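Local coordinates for beta-ketoacyl-[acyl-carrier-protein] synthase FabY (PDB 4CW4), which catalyses the condensation of acetyl-CoA with malonyl-ACP to form acetoacetyl-ACP, the primer that starts fatty acid biosynthesis, at residues Met33-Met38 against Ile498-Lys503; Ala87-Arg93 against Phe348-Ser352; Leu192-Val196 against Met263-Ile268; Thr212-Val217 against Leu377-Leu381; Asn269-Leu273 against Ile597-Gly601. One frame throughout, in Å; residues are numbered along the deposited sequence. Where two conformers were deposited one is given.

Interaction 1. Residues Met33-Met38 against Ile498-Lys503; sequences MVIESM and ILPGIK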
# COMPACT_ATOMS: atom_id res chain seq x y z
N MET A 33 -10.83 -0.28 28.55
CA MET A 33 -9.45 -0.33 28.95
C MET A 33 -9.24 0.24 30.37
O MET A 33 -8.41 -0.27 31.10
CB MET A 33 -8.56 0.37 27.91
CG MET A 33 -8.58 -0.38 26.60
SD MET A 33 -7.43 0.22 25.35
CE MET A 33 -8.43 1.44 24.50
N VAL A 34 -10.01 1.26 30.75
CA VAL A 34 -9.89 1.83 32.10
C VAL A 34 -11.14 1.56 32.93
O VAL A 34 -11.54 2.38 33.76
CB VAL A 34 -9.57 3.34 32.05
CG1 VAL A 34 -8.23 3.56 31.36
CG2 VAL A 34 -10.68 4.13 31.36
N ILE A 35 -11.70 0.37 32.77
CA ILE A 35 -13.07 0.12 33.23
C ILE A 35 -13.21 0.28 34.73
O ILE A 35 -14.21 0.83 35.22
CB ILE A 35 -13.54 -1.26 32.74
CG1 ILE A 35 -15.06 -1.40 32.89
CG2 ILE A 35 -12.79 -2.40 33.45
CD1 ILE A 35 -15.85 -0.69 31.83
N GLU A 36 -12.19 -0.12 35.47
CA GLU A 36 -12.26 -0.07 36.93
C GLU A 36 -12.13 1.36 37.46
O GLU A 36 -12.48 1.64 38.61
CB GLU A 36 -11.19 -0.97 37.53
CG GLU A 36 -9.78 -0.48 37.28
CD GLU A 36 -9.11 -1.08 36.04
OE1 GLU A 36 -9.76 -1.44 35.02
OE2 GLU A 36 -7.87 -1.18 36.10
N SER A 37 -11.66 2.26 36.62
CA SER A 37 -11.45 3.66 37.02
C SER A 37 -12.66 4.54 36.70
O SER A 37 -12.70 5.70 37.12
CB SER A 37 -10.21 4.22 36.32
OG SER A 37 -9.05 3.53 36.75
N MET A 38 -13.59 4.03 35.90
CA MET A 38 -14.77 4.79 35.52
C MET A 38 -15.76 4.83 36.67
O MET A 38 -15.71 3.98 37.57
CB MET A 38 -15.45 4.15 34.31
CG MET A 38 -14.57 4.11 33.05
SD MET A 38 -13.98 5.71 32.48
CE MET A 38 -15.52 6.55 32.25
N ILE A 498 -8.34 10.54 32.24
CA ILE A 498 -7.67 9.36 32.76
C ILE A 498 -6.61 8.91 31.76
O ILE A 498 -6.91 8.75 30.57
CB ILE A 498 -8.65 8.18 32.98
CG1 ILE A 498 -9.77 8.56 33.95
CG2 ILE A 498 -7.91 6.94 33.46
CD1 ILE A 498 -10.94 7.62 33.93
N LEU A 499 -5.39 8.72 32.27
CA LEU A 499 -4.29 8.14 31.49
C LEU A 499 -4.20 6.65 31.78
O LEU A 499 -3.90 6.26 32.92
CB LEU A 499 -2.97 8.79 31.86
CG LEU A 499 -1.76 8.34 31.05
CD1 LEU A 499 -1.84 8.91 29.65
CD2 LEU A 499 -0.50 8.78 31.75
N PRO A 500 -4.45 5.79 30.77
CA PRO A 500 -4.49 4.36 31.10
C PRO A 500 -3.12 3.83 31.52
O PRO A 500 -2.11 4.18 30.92
CB PRO A 500 -4.94 3.70 29.79
CG PRO A 500 -5.57 4.79 29.02
CD PRO A 500 -4.82 6.03 29.38
N GLY A 501 -3.10 3.03 32.58
CA GLY A 501 -1.86 2.40 33.01
C GLY A 501 -1.46 1.26 32.09
O GLY A 501 -2.23 0.80 31.26
N ILE A 502 -0.22 0.80 32.25
CA ILE A 502 0.24 -0.42 31.58
C ILE A 502 0.02 -1.54 32.60
O ILE A 502 0.91 -1.90 33.38
CB ILE A 502 1.72 -0.33 31.15
CG1 ILE A 502 1.96 0.97 30.37
CG2 ILE A 502 2.08 -1.57 30.33
CD1 ILE A 502 3.39 1.16 29.89
N LYS A 503 -1.20 -2.07 32.63
CA LYS A 503 -1.61 -2.91 33.76
C LYS A 503 -1.04 -4.31 33.72
O LYS A 503 -1.09 -5.03 34.71
CB LYS A 503 -3.14 -2.96 33.86
CG LYS A 503 -3.72 -1.61 34.16
CD LYS A 503 -5.23 -1.64 34.28
CE LYS A 503 -5.71 -0.25 34.47
NZ LYS A 503 -6.90 0.02 33.66
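The ammonium group of K503 is held by several partners at the point where helix 28-33 ends. Its NZ gives a weak hydrogen bond to M33 O at 3.0 Å and forms a salt bridge with E36 OE2, whose exact position is less certain because the carboxylate sits too close to the lysine chain in the model. D523, through a carboxylate, and Y474, through its hydroxyl, also bind the ammonium, which leaves E36 as the less certain of its two acidic partners. D523 also takes the hydroxyl of S37. A positive charge at a helix C-terminus would probably be stabilised by the helix dipole.

Beside this polar cluster the contact is apolar. V34 CG1 lies 3.6 Å from P500 CB and 4.0 Å from I498 CG2; chi1 of -62° sets this methyl opposite the carbonyl carbon, from where it reaches the proline ring. The other branch of I498 runs out to CD1, which touches M38 SD at 3.9 Å, the methionine chain having folded back through bends at chi2 and chi3. The loop that follows helix 28-33 is thereby joined to the loop after helix 482-496, in the C-terminal half of the ketosynthase fold.

Interaction 2. Residues Ala87-Arg93 against Phe348-Ser352; sequences ASTLVRR and FRRAS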
# COMPACT_ATOMS: atom_id res chain seq x y z
N ALA A 87 -12.97 -11.52 30.44
CA ALA A 87 -12.20 -12.65 29.96
C ALA A 87 -12.26 -12.82 28.44
O ALA A 87 -11.40 -13.46 27.85
CB ALA A 87 -12.64 -13.95 30.66
N SER A 88 -13.30 -12.26 27.82
CA SER A 88 -13.57 -12.42 26.39
C SER A 88 -13.34 -11.13 25.58
O SER A 88 -13.85 -10.97 24.46
CB SER A 88 -14.98 -12.91 26.17
OG SER A 88 -15.13 -14.24 26.65
N THR A 89 -12.57 -10.23 26.17
CA THR A 89 -12.11 -9.02 25.51
C THR A 89 -10.60 -8.89 25.74
O THR A 89 -10.02 -9.61 26.55
CB THR A 89 -12.82 -7.77 26.07
OG1 THR A 89 -12.78 -7.78 27.50
CG2 THR A 89 -14.26 -7.71 25.58
N LEU A 90 -9.98 -7.96 25.01
CA LEU A 90 -8.56 -7.63 25.12
C LEU A 90 -7.68 -8.77 24.62
O LEU A 90 -8.17 -9.76 24.06
CB LEU A 90 -8.20 -7.18 26.54
CG LEU A 90 -8.99 -5.99 27.09
CD1 LEU A 90 -8.38 -5.52 28.38
CD2 LEU A 90 -9.09 -4.83 26.09
N VAL A 91 -6.37 -8.61 24.77
CA VAL A 91 -5.42 -9.67 24.43
C VAL A 91 -5.73 -10.93 25.25
O VAL A 91 -5.95 -10.86 26.46
CB VAL A 91 -3.96 -9.23 24.70
CG1 VAL A 91 -2.99 -10.39 24.56
CG2 VAL A 91 -3.60 -8.09 23.78
N ARG A 92 -5.76 -12.08 24.59
CA ARG A 92 -6.06 -13.36 25.26
C ARG A 92 -5.68 -14.52 24.34
O ARG A 92 -5.29 -14.29 23.20
CB ARG A 92 -7.54 -13.43 25.63
CG ARG A 92 -8.51 -13.24 24.47
CD ARG A 92 -9.90 -12.83 24.98
NE ARG A 92 -10.92 -12.93 23.93
CZ ARG A 92 -11.17 -12.02 23.01
NH1 ARG A 92 -10.52 -10.86 22.99
NH2 ARG A 92 -12.11 -12.25 22.10
N ARG A 93 -5.85 -15.74 24.82
CA ARG A 93 -5.54 -16.92 24.01
C ARG A 93 -6.42 -16.90 22.76
O ARG A 93 -7.58 -16.49 22.80
CB ARG A 93 -5.77 -18.22 24.81
CG ARG A 93 -5.09 -19.46 24.21
CD ARG A 93 -5.17 -20.67 25.15
NE ARG A 93 -4.16 -21.70 24.84
CZ ARG A 93 -4.29 -22.61 23.88
NH1 ARG A 93 -5.39 -22.65 23.12
NH2 ARG A 93 -3.32 -23.49 23.67
N PHE A 348 -2.05 -15.59 29.24
CA PHE A 348 -1.97 -14.98 27.93
C PHE A 348 -2.62 -13.61 27.89
O PHE A 348 -2.38 -12.86 26.96
CB PHE A 348 -2.56 -15.89 26.86
CG PHE A 348 -1.73 -17.10 26.59
CD1 PHE A 348 -0.54 -16.98 25.90
CD2 PHE A 348 -2.12 -18.36 27.03
CE1 PHE A 348 0.26 -18.09 25.65
CE2 PHE A 348 -1.33 -19.47 26.77
CZ PHE A 348 -0.13 -19.33 26.09
N ARG A 349 -3.43 -13.28 28.89
CA ARG A 349 -3.97 -11.92 28.98
C ARG A 349 -2.89 -10.90 29.24
O ARG A 349 -3.10 -9.71 29.01
CB ARG A 349 -5.07 -11.84 30.04
CG ARG A 349 -6.26 -12.70 29.62
CD ARG A 349 -7.41 -12.81 30.59
NE ARG A 349 -8.51 -13.50 29.89
CZ ARG A 349 -8.65 -14.81 29.79
NH1 ARG A 349 -7.80 -15.63 30.40
NH2 ARG A 349 -9.66 -15.32 29.10
N ARG A 350 -1.72 -11.36 29.69
CA ARG A 350 -0.59 -10.46 29.94
C ARG A 350 0.51 -10.70 28.91
O ARG A 350 1.69 -10.45 29.16
CB ARG A 350 -0.07 -10.64 31.36
CG ARG A 350 -1.10 -10.23 32.41
CD ARG A 350 -0.61 -10.51 33.82
NE ARG A 350 0.56 -9.72 34.16
CZ ARG A 350 1.27 -9.85 35.27
NH1 ARG A 350 0.95 -10.75 36.18
NH2 ARG A 350 2.34 -9.07 35.45
N ALA A 351 0.14 -11.16 27.71
CA ALA A 351 1.16 -11.43 26.70
C ALA A 351 1.88 -10.15 26.26
O ALA A 351 3.04 -10.19 25.87
CB ALA A 351 0.56 -12.11 25.49
N SER A 352 1.16 -9.03 26.32
CA SER A 352 1.67 -7.74 25.87
C SER A 352 2.00 -6.85 27.07
O SER A 352 1.11 -6.38 27.78
CB SER A 352 0.67 -7.08 24.95
OG SER A 352 1.25 -5.94 24.33
O HOH W 1 -9.07 -10.81 28.91
O HOH W 2 -5.53 -8.76 28.16
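V91 is wedged against the 3-10 turn at F348 and R349, in the tight part of this contact. Its CG1, placed by a chi1 of 171° opposite the backbone N, approaches F348 O to 3.5 Å and A351 CB to 4.1 Å. Next to it the main chains almost touch: R349 CA lies 3.4 Å from V91 O in a CA-H...O contact. The ring of F348 runs alongside the extended chain of R93, with CE2 at the guanidinium edge, 4.1 Å from NE, and the two planes 75° apart; the charge itself is paired with D102.

Residues 91-93 are one strand of a small antiparallel sheet whose other strand, 169-171, also touches F348 and A351. The side chain of V91 is about 8 Å from that of H477, a predicted active-site residue, and its backbone is hydrogen-bonded to Y474, which places this contact near the predicted active site.

R349 stretches along the exposed side, one guanidinium face over R92 CB. A87 O lies in the guanidinium plane and receives a firm, almost straight bond (174°) from R349 NH2 at 2.8 Å. Looser is the part bridged by water. One water links T89 O to R349 NE, weakly on the arginine side. A second donates to both V91 O and R349 O, each at 2.7 Å, bridging the two backbones where no direct hydrogen bond joins them.

Interaction 3. Residues Leu192-Val196 against Met263-Ile268; sequences LQMSV and MPTDFI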
# COMPACT_ATOMS: atom_id res chain seq x y z
N LEU A 192 -12.21 -6.49 5.10
CA LEU A 192 -13.17 -5.65 4.41
C LEU A 192 -14.46 -5.54 5.20
O LEU A 192 -15.04 -4.47 5.26
CB LEU A 192 -13.41 -6.12 2.98
CG LEU A 192 -12.16 -6.16 2.10
CD1 LEU A 192 -12.56 -6.26 0.62
CD2 LEU A 192 -11.21 -4.96 2.32
N GLN A 193 -14.91 -6.65 5.80
CA GLN A 193 -16.06 -6.61 6.69
C GLN A 193 -15.82 -5.61 7.82
O GLN A 193 -16.68 -4.80 8.14
CB GLN A 193 -16.31 -8.00 7.29
CG GLN A 193 -16.58 -9.09 6.26
CD GLN A 193 -16.63 -10.45 6.87
OE1 GLN A 193 -16.56 -10.61 8.08
NE2 GLN A 193 -16.77 -11.44 6.05
N MET A 194 -14.63 -5.66 8.41
CA MET A 194 -14.30 -4.78 9.52
C MET A 194 -14.25 -3.33 9.08
O MET A 194 -14.69 -2.46 9.81
CB MET A 194 -12.98 -5.22 10.17
CG MET A 194 -13.13 -6.50 10.98
SD MET A 194 -11.62 -7.17 11.69
CE MET A 194 -11.03 -5.79 12.66
N SER A 195 -13.77 -3.09 7.87
CA SER A 195 -13.70 -1.72 7.37
C SER A 195 -15.09 -1.14 7.18
O SER A 195 -15.36 -0.01 7.56
CB SER A 195 -12.91 -1.64 6.04
OG SER A 195 -12.75 -0.29 5.65
N VAL A 196 -15.98 -1.92 6.56
CA VAL A 196 -17.34 -1.47 6.32
C VAL A 196 -18.05 -1.16 7.65
O VAL A 196 -18.69 -0.12 7.81
CB VAL A 196 -18.12 -2.52 5.48
CG1 VAL A 196 -19.63 -2.28 5.48
CG2 VAL A 196 -17.56 -2.58 4.06
N MET A 263 -8.28 -2.13 -0.75
CA MET A 263 -9.70 -2.42 -0.71
C MET A 263 -10.45 -1.92 0.52
O MET A 263 -11.63 -1.59 0.40
CB MET A 263 -9.95 -3.90 -0.99
CG MET A 263 -9.73 -4.21 -2.45
SD MET A 263 -11.17 -3.71 -3.45
CE MET A 263 -10.42 -3.40 -5.04
N PRO A 264 -9.79 -1.82 1.70
CA PRO A 264 -10.49 -1.18 2.82
C PRO A 264 -10.91 0.26 2.49
O PRO A 264 -11.95 0.71 2.95
CB PRO A 264 -9.46 -1.22 3.95
CG PRO A 264 -8.69 -2.48 3.67
CD PRO A 264 -8.55 -2.47 2.15
N THR A 265 -10.10 0.95 1.70
CA THR A 265 -10.38 2.30 1.21
C THR A 265 -11.42 2.27 0.08
O THR A 265 -12.41 3.00 0.10
CB THR A 265 -9.07 2.90 0.64
OG1 THR A 265 -8.04 2.73 1.62
CG2 THR A 265 -9.27 4.37 0.29
N ASP A 266 -11.18 1.42 -0.91
CA ASP A 266 -12.05 1.35 -2.07
C ASP A 266 -13.49 1.00 -1.67
O ASP A 266 -14.43 1.52 -2.24
CB ASP A 266 -11.53 0.31 -3.07
CG ASP A 266 -10.13 0.60 -3.57
OD1 ASP A 266 -9.74 1.78 -3.69
OD2 ASP A 266 -9.40 -0.38 -3.85
N PHE A 267 -13.65 0.09 -0.71
CA PHE A 267 -14.99 -0.29 -0.28
C PHE A 267 -15.74 0.89 0.35
O PHE A 267 -16.94 1.01 0.23
CB PHE A 267 -14.94 -1.47 0.71
CG PHE A 267 -15.13 -2.81 0.06
CD1 PHE A 267 -14.53 -3.11 -1.15
CD2 PHE A 267 -15.92 -3.77 0.65
CE1 PHE A 267 -14.72 -4.32 -1.76
CE2 PHE A 267 -16.13 -5.01 0.03
CZ PHE A 267 -15.52 -5.28 -1.18
N ILE A 268 -15.03 1.76 1.04
CA ILE A 268 -15.69 2.92 1.63
C ILE A 268 -16.22 3.88 0.56
O ILE A 268 -17.35 4.35 0.64
CB ILE A 268 -14.76 3.64 2.61
CG1 ILE A 268 -14.52 2.76 3.83
CG2 ILE A 268 -15.35 4.98 3.07
CD1 ILE A 268 -13.37 3.23 4.68
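L192 reaches from helix 190-204 into the side of helix 263-273, and CB and both methyls of its side chain meet that second helix. CB stands 4.2 Å from F267 CE2, near the ring. With chi1 at -59°, CG, the branch point, lies opposite the carbonyl carbon and the two methyls are carried toward the second helix. CD1 then comes down over the F267 face, 3.7 Å from the ring centroid and 16° off its normal, a CH-pi contact. CD2 turns instead to the start of the helix, touching P264 N at 3.5 Å and P264 CD at 3.6 Å.

One turn further along, V196 CG2 meets the edge of the same ring, 4.0 Å from F267 CD2. The phenylalanine is thus held over a face by one residue and at the rim by another. H188 and Y271 meet it edge-to-face, and I403 of the second subunit packs on it as well. S195 adds the polar element: its OG lies 3.0 Å from P264 O and is hydrogen-bonded to Y369 OH. I268 CD1 also touches this hydroxyl oxygen.

The axes of the two short helical segments approach to 9.1 Å at a crossing angle of -45°. This buried helix-helix packing belongs to the N-terminal half of the thiolase-like fold, beside the dimer interface.

Interaction 4. Residues Thr212-Val217 against Leu377-Leu381; sequences TIVDNV and LALRL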
# COMPACT_ATOMS: atom_id res chain seq x y z
N THR A 212 -26.06 15.80 4.35
CA THR A 212 -25.85 17.19 4.69
C THR A 212 -24.40 17.59 4.46
O THR A 212 -24.10 18.68 3.94
CB THR A 212 -26.23 17.47 6.15
OG1 THR A 212 -27.59 17.11 6.37
CG2 THR A 212 -26.07 18.94 6.48
N ILE A 213 -23.49 16.70 4.86
CA ILE A 213 -22.06 16.95 4.65
C ILE A 213 -21.74 17.08 3.16
O ILE A 213 -21.14 18.07 2.73
CB ILE A 213 -21.21 15.85 5.33
CG1 ILE A 213 -21.42 15.92 6.85
CG2 ILE A 213 -19.71 15.98 4.94
CD1 ILE A 213 -20.83 14.72 7.62
N VAL A 214 -22.17 16.11 2.37
CA VAL A 214 -21.91 16.12 0.93
C VAL A 214 -22.51 17.38 0.26
O VAL A 214 -21.85 17.99 -0.59
CB VAL A 214 -22.46 14.85 0.27
CG1 VAL A 214 -22.21 14.87 -1.22
CG2 VAL A 214 -21.81 13.61 0.87
N ASP A 215 -23.72 17.76 0.67
CA ASP A 215 -24.41 18.94 0.11
C ASP A 215 -23.65 20.25 0.40
O ASP A 215 -23.90 21.28 -0.24
CB ASP A 215 -25.81 19.09 0.72
CG ASP A 215 -26.86 18.20 0.07
OD1 ASP A 215 -26.62 17.61 -1.00
OD2 ASP A 215 -27.97 18.11 0.65
N ASN A 216 -22.75 20.22 1.38
CA ASN A 216 -22.03 21.42 1.80
C ASN A 216 -20.62 21.57 1.26
O ASN A 216 -19.94 22.53 1.61
CB ASN A 216 -22.02 21.52 3.33
CG ASN A 216 -23.25 22.22 3.87
OD1 ASN A 216 -23.26 23.43 4.09
ND2 ASN A 216 -24.31 21.45 4.07
N VAL A 217 -20.18 20.65 0.41
CA VAL A 217 -18.84 20.72 -0.18
C VAL A 217 -18.91 20.38 -1.67
O VAL A 217 -19.94 19.89 -2.14
CB VAL A 217 -17.84 19.79 0.56
CG1 VAL A 217 -17.73 20.19 2.03
CG2 VAL A 217 -18.22 18.33 0.43
N LEU A 377 -15.72 24.51 7.90
CA LEU A 377 -16.85 23.64 7.63
C LEU A 377 -17.43 23.09 8.95
O LEU A 377 -18.65 23.00 9.11
CB LEU A 377 -16.43 22.48 6.71
CG LEU A 377 -17.55 21.51 6.35
CD1 LEU A 377 -18.63 22.20 5.52
CD2 LEU A 377 -17.00 20.28 5.64
N ALA A 378 -16.57 22.70 9.88
CA ALA A 378 -17.03 22.21 11.18
C ALA A 378 -17.90 23.27 11.87
O ALA A 378 -18.96 22.97 12.39
CB ALA A 378 -15.86 21.83 12.06
N LEU A 379 -17.43 24.51 11.81
CA LEU A 379 -18.14 25.64 12.41
C LEU A 379 -19.52 25.79 11.77
O LEU A 379 -20.54 25.92 12.45
CB LEU A 379 -17.32 26.92 12.20
CG LEU A 379 -17.72 28.15 13.02
CD1 LEU A 379 -17.15 28.05 14.45
CD2 LEU A 379 -17.28 29.43 12.32
N ARG A 380 -19.54 25.76 10.44
CA ARG A 380 -20.77 25.89 9.67
C ARG A 380 -21.81 24.81 10.01
O ARG A 380 -23.00 25.10 10.08
CB ARG A 380 -20.47 25.87 8.16
CG ARG A 380 -21.65 26.29 7.33
CD ARG A 380 -21.57 25.85 5.88
NE ARG A 380 -20.28 26.11 5.27
CZ ARG A 380 -19.87 25.52 4.15
NH1 ARG A 380 -20.65 24.67 3.50
NH2 ARG A 380 -18.67 25.79 3.67
N LEU A 381 -21.35 23.58 10.21
CA LEU A 381 -22.26 22.45 10.36
C LEU A 381 -22.59 22.13 11.80
O LEU A 381 -23.44 21.28 12.06
CB LEU A 381 -21.67 21.18 9.74
CG LEU A 381 -21.39 21.23 8.25
CD1 LEU A 381 -20.87 19.87 7.79
CD2 LEU A 381 -22.61 21.65 7.47
O HOH W 3 -18.55 24.69 0.72
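R380 NH1 holds N216 by two hydrogen bonds, one to the backbone O and one to the side-chain OD1, both at 2.9 Å. The arginine chain sets out with CG opposite the backbone N and bends at chi3 (-46°), which turns the guanidinium onto N216. Each oxygen offers a lone pair in its own carbonyl plane. The bond to OD1 lies in the guanidinium plane, whereas the backbone oxygen is tilted 17° out of it. The amide is turned 42° from the guanidinium, and its rotation is fixed from the other end by ND2, which donates to T212 O at 2.8 Å in helix 210-215. A water bridges the pair, donating to N216 O and accepting from R380 NH2.

Around this polar group lie leucines of helix 375-381. L377 CD1 sits over the centre of the R380 guanidinium, while CD2 of the same leucine touches V217 CG1 at 3.7 Å. L381 CD2 slides alongside the amide, 3.7 Å from N216 CG. I213 and L381 meet at about a right angle, with M373 and V307 packing against these residues. The contact ties a helix C-terminal end to a second helix, both lying against strands 307-314 and 366-374 at the periphery of the thiolase-like fold.

Interaction 5. Residues Asn269-Leu273 against Ile597-Gly601; sequences NAYVL and IYNFG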
# COMPACT_ATOMS: atom_id res chain seq x y z
N ASN A 269 -15.41 4.20 -0.45
CA ASN A 269 -15.89 5.03 -1.55
C ASN A 269 -17.09 4.40 -2.28
O ASN A 269 -18.06 5.09 -2.58
CB ASN A 269 -14.78 5.31 -2.55
CG ASN A 269 -13.68 6.16 -1.97
OD1 ASN A 269 -13.95 7.12 -1.23
ND2 ASN A 269 -12.44 5.82 -2.30
N ALA A 270 -16.99 3.10 -2.56
CA ALA A 270 -17.94 2.40 -3.42
C ALA A 270 -19.25 2.03 -2.75
O ALA A 270 -20.27 1.97 -3.42
CB ALA A 270 -17.30 1.15 -3.96
N TYR A 271 -19.21 1.74 -1.45
CA TYR A 271 -20.37 1.14 -0.79
C TYR A 271 -20.85 1.87 0.44
O TYR A 271 -21.96 1.62 0.90
CB TYR A 271 -20.06 -0.31 -0.42
CG TYR A 271 -19.59 -1.12 -1.61
CD1 TYR A 271 -20.31 -1.14 -2.81
CD2 TYR A 271 -18.43 -1.87 -1.53
CE1 TYR A 271 -19.86 -1.88 -3.90
CE2 TYR A 271 -17.98 -2.62 -2.61
CZ TYR A 271 -18.70 -2.62 -3.80
OH TYR A 271 -18.24 -3.38 -4.85
N VAL A 272 -20.04 2.76 0.98
CA VAL A 272 -20.40 3.48 2.22
C VAL A 272 -20.72 4.96 1.95
O VAL A 272 -21.81 5.42 2.23
CB VAL A 272 -19.31 3.32 3.30
CG1 VAL A 272 -19.73 3.99 4.62
CG2 VAL A 272 -19.00 1.85 3.52
N LEU A 273 -19.77 5.68 1.37
CA LEU A 273 -19.93 7.12 1.18
C LEU A 273 -20.41 7.51 -0.21
O LEU A 273 -20.95 8.60 -0.38
CB LEU A 273 -18.60 7.83 1.42
CG LEU A 273 -17.95 7.58 2.78
CD1 LEU A 273 -16.67 8.40 2.88
CD2 LEU A 273 -18.90 7.94 3.89
N ILE A 597 -24.01 0.59 6.75
CA ILE A 597 -24.20 1.10 5.40
C ILE A 597 -23.44 0.24 4.41
O ILE A 597 -22.22 0.13 4.50
CB ILE A 597 -23.70 2.56 5.28
CG1 ILE A 597 -24.39 3.45 6.34
CG2 ILE A 597 -23.94 3.08 3.86
CD1 ILE A 597 -23.67 4.76 6.62
N TYR A 598 -24.15 -0.35 3.46
CA TYR A 598 -23.53 -1.14 2.40
C TYR A 598 -24.41 -1.02 1.17
O TYR A 598 -25.37 -1.78 0.99
CB TYR A 598 -23.34 -2.61 2.79
CG TYR A 598 -22.62 -3.41 1.71
CD1 TYR A 598 -21.29 -3.19 1.44
CD2 TYR A 598 -23.29 -4.38 0.96
CE1 TYR A 598 -20.63 -3.89 0.45
CE2 TYR A 598 -22.63 -5.09 -0.03
CZ TYR A 598 -21.30 -4.84 -0.28
OH TYR A 598 -20.63 -5.53 -1.26
N ASN A 599 -24.10 -0.04 0.35
CA ASN A 599 -24.99 0.42 -0.71
C ASN A 599 -24.64 -0.14 -2.10
O ASN A 599 -24.81 0.56 -3.12
CB ASN A 599 -24.97 1.95 -0.75
CG ASN A 599 -26.23 2.53 -1.34
OD1 ASN A 599 -27.33 2.06 -1.08
ND2 ASN A 599 -26.07 3.57 -2.15
N PHE A 600 -24.19 -1.39 -2.13
CA PHE A 600 -23.88 -2.11 -3.36
C PHE A 600 -24.96 -1.99 -4.44
O PHE A 600 -26.12 -2.33 -4.22
CB PHE A 600 -23.63 -3.58 -3.04
CG PHE A 600 -23.19 -4.41 -4.22
CD1 PHE A 600 -24.11 -4.90 -5.13
CD2 PHE A 600 -21.85 -4.73 -4.41
CE1 PHE A 600 -23.70 -5.67 -6.21
CE2 PHE A 600 -21.44 -5.51 -5.49
CZ PHE A 600 -22.36 -5.97 -6.39
N GLY A 601 -24.56 -1.46 -5.59
CA GLY A 601 -25.40 -1.42 -6.77
C GLY A 601 -26.50 -0.38 -6.77
O GLY A 601 -27.36 -0.41 -7.65
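Y271 lies alongside two aromatic residues, Y598 and F600, and the three rings form a cluster in which none is stacked squarely on another. Y271 and Y598 point the same way with planes 51° apart and centroids 5.0 Å apart, an oblique pair whose closest carbons, Y271 CD2 and Y598 CE1, are at 3.6 Å. The hydroxyl of Y598 ends above the centre of the Y271 ring, while A270 CB lies over the opposite face, leaving the ring between them. F600 is more nearly parallel, its plane at 27°, but slid aside, so the rings barely overlap; the closest contact runs from F600 CD2 to Y271 CE1 at 3.5 Å. In Y598 and F600 CG lies opposite the backbone N, which brings both rings alongside Y271.

The backbone fixes this register. Y271 O, in the wider pi-type turn at 269-273, receives N599 N at 2.8 Å, with an N-H...O angle of 161° and the donor on a lone pair in the carbonyl plane. Y598 CA makes a bent, marginal CA-H...O contact to the same oxygen. Beside it I597 CG2 touches V272 O at 3.6 Å.

The hydroxyl of Y271 is bonded to K401 O of the second subunit, N599 packs on F399 of that subunit, and N599 ND2 is taken by D603. The chemistry therefore implies a join between aromatic carbon surfaces, aligned by a main-chain hydrogen bond, with the central tyrosine's polar end spent on the dimer interface.

Overall arrangement
From the N terminus, interaction 1 closes a long loop between residues 33-38 and 498-503, and interactions 2, 3 and 4 all nest inside it. Interaction 2 joins 87-93 to the loop ahead of strand 366-374 and encloses interaction 3, which ties helices 190-204 and 263-273. Interaction 4 opens at the next helix, 210-215, and reaches 375-381, crossing both 2 and 3. Interaction 5 begins where interaction 3 ends, touching it on shared helix 263-273, and runs to the C-terminal loop 597-601, crossing 1, 2 and 4. Interactions 1 and 2 lie on one side of the chain's centre, opposite 5; interactions 3 and 5 also meet the second subunit.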